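Local coordinates for protein galactose-1-phosphate uridylyltransferase (Pyrobaculum aerophilum str. IM2, PDB 6K5Z) that probably transfers the uridylyl group between UDP-glucose and hexose 1-phosphates, and binds zinc, at residues V81-H86 with T137-Q142. Sequence-based numbering, arbitrary orientation.
Sequences VETPQH and THPHSQ. With ZN (zinc ion), chain G; PO4 (phosphate ion), chain J.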
loop_
_atom_site.group_PDB
_atom_site.type_symbol
_atom_site.label_atom_id
_atom_site.label_comp_id
_atom_site.label_asym_id
_atom_site.label_seq_id
_atom_site.Cartn_x
_atom_site.Cartn_y
_atom_site.Cartn_z
ATOM N N VAL B 81 12.418 21.759 2.261
ATOM C CA VAL B 81 13.854 21.573 1.992
ATOM C C VAL B 81 14.598 21.675 3.312
ATOM O O VAL B 81 14.617 22.741 3.936
ATOM C CB VAL B 81 14.400 22.580 0.973
ATOM C CG1 VAL B 81 15.848 22.278 0.625
ATOM C CG2 VAL B 81 13.567 22.519 -0.286
ATOM N N GLU B 82 15.244 20.575 3.680
ATOM C CA GLU B 82 15.762 20.345 5.018
ATOM C C GLU B 82 17.128 20.947 5.350
ATOM O O GLU B 82 17.552 20.967 6.510
ATOM C CB GLU B 82 15.801 18.832 5.255
ATOM C CG GLU B 82 14.409 18.170 5.296
ATOM C CD GLU B 82 14.480 16.663 5.266
ATOM O OE1 GLU B 82 15.591 16.101 5.199
ATOM O OE2 GLU B 82 13.422 16.003 5.321
ATOM N N THR B 83 17.819 21.400 4.331
ATOM C CA THR B 83 19.170 21.922 4.435
ATOM C C THR B 83 19.568 22.470 3.054
ATOM O O THR B 83 19.021 22.037 2.042
ATOM C CB THR B 83 20.172 20.850 4.803
ATOM O OG1 THR B 83 21.492 21.343 4.570
ATOM C CG2 THR B 83 19.943 19.587 3.961
ATOM N N PRO B 84 20.472 23.458 3.007
ATOM C CA PRO B 84 20.969 23.897 1.699
ATOM C C PRO B 84 21.954 22.913 1.037
ATOM O O PRO B 84 22.227 23.062 -0.136
ATOM C CB PRO B 84 21.656 25.236 2.023
ATOM C CG PRO B 84 22.099 25.097 3.462
ATOM C CD PRO B 84 20.949 24.348 4.087
ATOM N N GLN B 85 22.458 21.925 1.768
ATOM C CA GLN B 85 23.415 20.940 1.206
ATOM C C GLN B 85 22.761 19.894 0.333
ATOM O O GLN B 85 21.725 19.343 0.714
ATOM C CB GLN B 85 24.095 20.152 2.309
ATOM C CG GLN B 85 24.692 20.970 3.415
ATOM C CD GLN B 85 25.731 20.167 4.120
ATOM O OE1 GLN B 85 25.431 19.430 5.062
ATOM N NE2 GLN B 85 26.950 20.258 3.640
ATOM N N HIS B 86 23.390 19.575 -0.788
ATOM C CA HIS B 86 22.823 18.642 -1.752
ATOM C C HIS B 86 23.233 17.194 -1.480
ATOM O O HIS B 86 22.393 16.324 -1.608
ATOM C CB HIS B 86 23.140 19.113 -3.197
ATOM C CG HIS B 86 22.564 18.242 -4.276
ATOM N ND1 HIS B 86 21.369 18.513 -4.905
ATOM C CD2 HIS B 86 23.034 17.100 -4.834
ATOM C CE1 HIS B 86 21.132 17.578 -5.811
ATOM N NE2 HIS B 86 22.123 16.706 -5.783
ATOM N N THR B 137 17.464 13.778 -4.866
ATOM C CA THR B 137 18.374 13.279 -3.843
ATOM C C THR B 137 18.590 14.285 -2.702
ATOM O O THR B 137 18.825 13.920 -1.550
ATOM C CB THR B 137 19.680 12.871 -4.559
ATOM O OG1 THR B 137 20.405 11.944 -3.778
ATOM C CG2 THR B 137 20.572 14.085 -4.916
ATOM N N HIS B 138 18.489 15.566 -3.010
ATOM C CA HIS B 138 18.548 16.603 -1.972
ATOM C C HIS B 138 17.548 16.337 -0.809
ATOM O O HIS B 138 16.350 16.246 -1.035
ATOM C CB HIS B 138 18.231 17.967 -2.599
ATOM C CG HIS B 138 18.624 19.117 -1.743
ATOM N ND1 HIS B 138 19.629 19.988 -2.087
ATOM C CD2 HIS B 138 18.179 19.522 -0.538
ATOM C CE1 HIS B 138 19.784 20.887 -1.141
ATOM N NE2 HIS B 138 18.904 20.636 -0.195
ATOM N N PRO B 139 18.031 16.246 0.439
ATOM C CA PRO B 139 17.101 15.950 1.505
ATOM C C PRO B 139 15.899 16.870 1.565
ATOM O O PRO B 139 16.008 18.124 1.603
ATOM C CB PRO B 139 17.951 16.087 2.747
ATOM C CG PRO B 139 19.279 15.623 2.281
ATOM C CD PRO B 139 19.401 16.348 0.971
ATOM N N HIS B 140 14.732 16.242 1.555
ATOM C CA HIS B 140 13.536 16.990 1.642
ATOM C C HIS B 140 12.424 16.133 2.160
ATOM O O HIS B 140 12.507 14.919 2.119
ATOM C CB HIS B 140 13.203 17.552 0.272
ATOM C CG HIS B 140 12.857 16.492 -0.715
ATOM N ND1 HIS B 140 13.747 15.520 -1.095
ATOM C CD2 HIS B 140 11.689 16.206 -1.332
ATOM C CE1 HIS B 140 13.139 14.686 -1.924
ATOM N NE2 HIS B 140 11.888 15.075 -2.070
ATOM N N SER B 141 11.386 16.810 2.645
ATOM C CA SER B 141 10.188 16.213 3.176
ATOM C C SER B 141 9.002 16.892 2.477
ATOM O O SER B 141 9.200 17.837 1.677
ATOM C CB SER B 141 10.147 16.453 4.691
ATOM O OG SER B 141 10.922 15.496 5.365
ATOM N N GLN B 142 7.788 16.418 2.774
ATOM C CA GLN B 142 6.571 16.958 2.135
ATOM C C GLN B 142 5.462 17.206 3.121
ATOM O O GLN B 142 5.342 16.538 4.156
ATOM C CB GLN B 142 6.050 16.035 1.042
ATOM C CG GLN B 142 6.989 15.888 -0.157
ATOM C CD GLN B 142 6.331 15.141 -1.327
ATOM O OE1 GLN B 142 5.312 15.565 -1.862
ATOM N NE2 GLN B 142 6.901 14.022 -1.703
HETATM ZN ZN ZN G . 20.107 20.342 -4.226
HETATM P P PO4 J . 10.791 12.610 -5.032
HETATM O O1 PO4 J . 12.135 12.121 -5.552
HETATM O O2 PO4 J . 10.025 13.222 -6.214
HETATM O O3 PO4 J . 11.003 13.665 -3.986
HETATM O O4 PO4 J . 10.014 11.493 -4.337
#
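With CG turned anti to the backbone N in both H86 (chi1 -178°) and H138 (chi1 -164°), the two imidazoles converge on one zinc ion, which H86 ND1 binds at 2.3 Å and H138 ND1 at 2.2 Å. Their planes stand 72° apart, and C30 and C33 complete the Cys2His2 site. The far nitrogen of H138 is held as well: NE2 donates to T83 O at 2.6 Å, with the acceptor almost in the ring plane, so metal and carbonyl together fix the rotation of the imidazole. Q85 O lies over one face of this ring, 3.1 Å from H138 CE1, while V81 CG1 comes up obliquely near NE2. T83 OG1 shapes the loop by accepting from Q85 N in an ST turn.

Farther along, V81 and H140 form an antiparallel non-hydrogen-bonded pair between strands 76-81 and 140-146. The extended chain of E82 passes P139, OE1 lying 3.4 Å from P139 CB, and its OE2 accepts from S141 OG at 2.6 Å; OE1 also makes a salt bridge to R126 on strand 121-128. An alanine here would probably leave S141 OG without this acceptor and R126 without the E82 carboxylate.

H140, the predicted site of the uridylylated intermediate, donates from ND1 to H138 O at 2.7 Å and from NE2 to phosphate O3, which lies in the ring plane at the edge of H140. The metal ligand H138 thus probably helps to position H140 through its own carbonyl. The phosphate, probably from the crystallisation liquor, may mimic a substrate phosphate, consistent with NE2 being the nitrogen that takes up the uridylyl group.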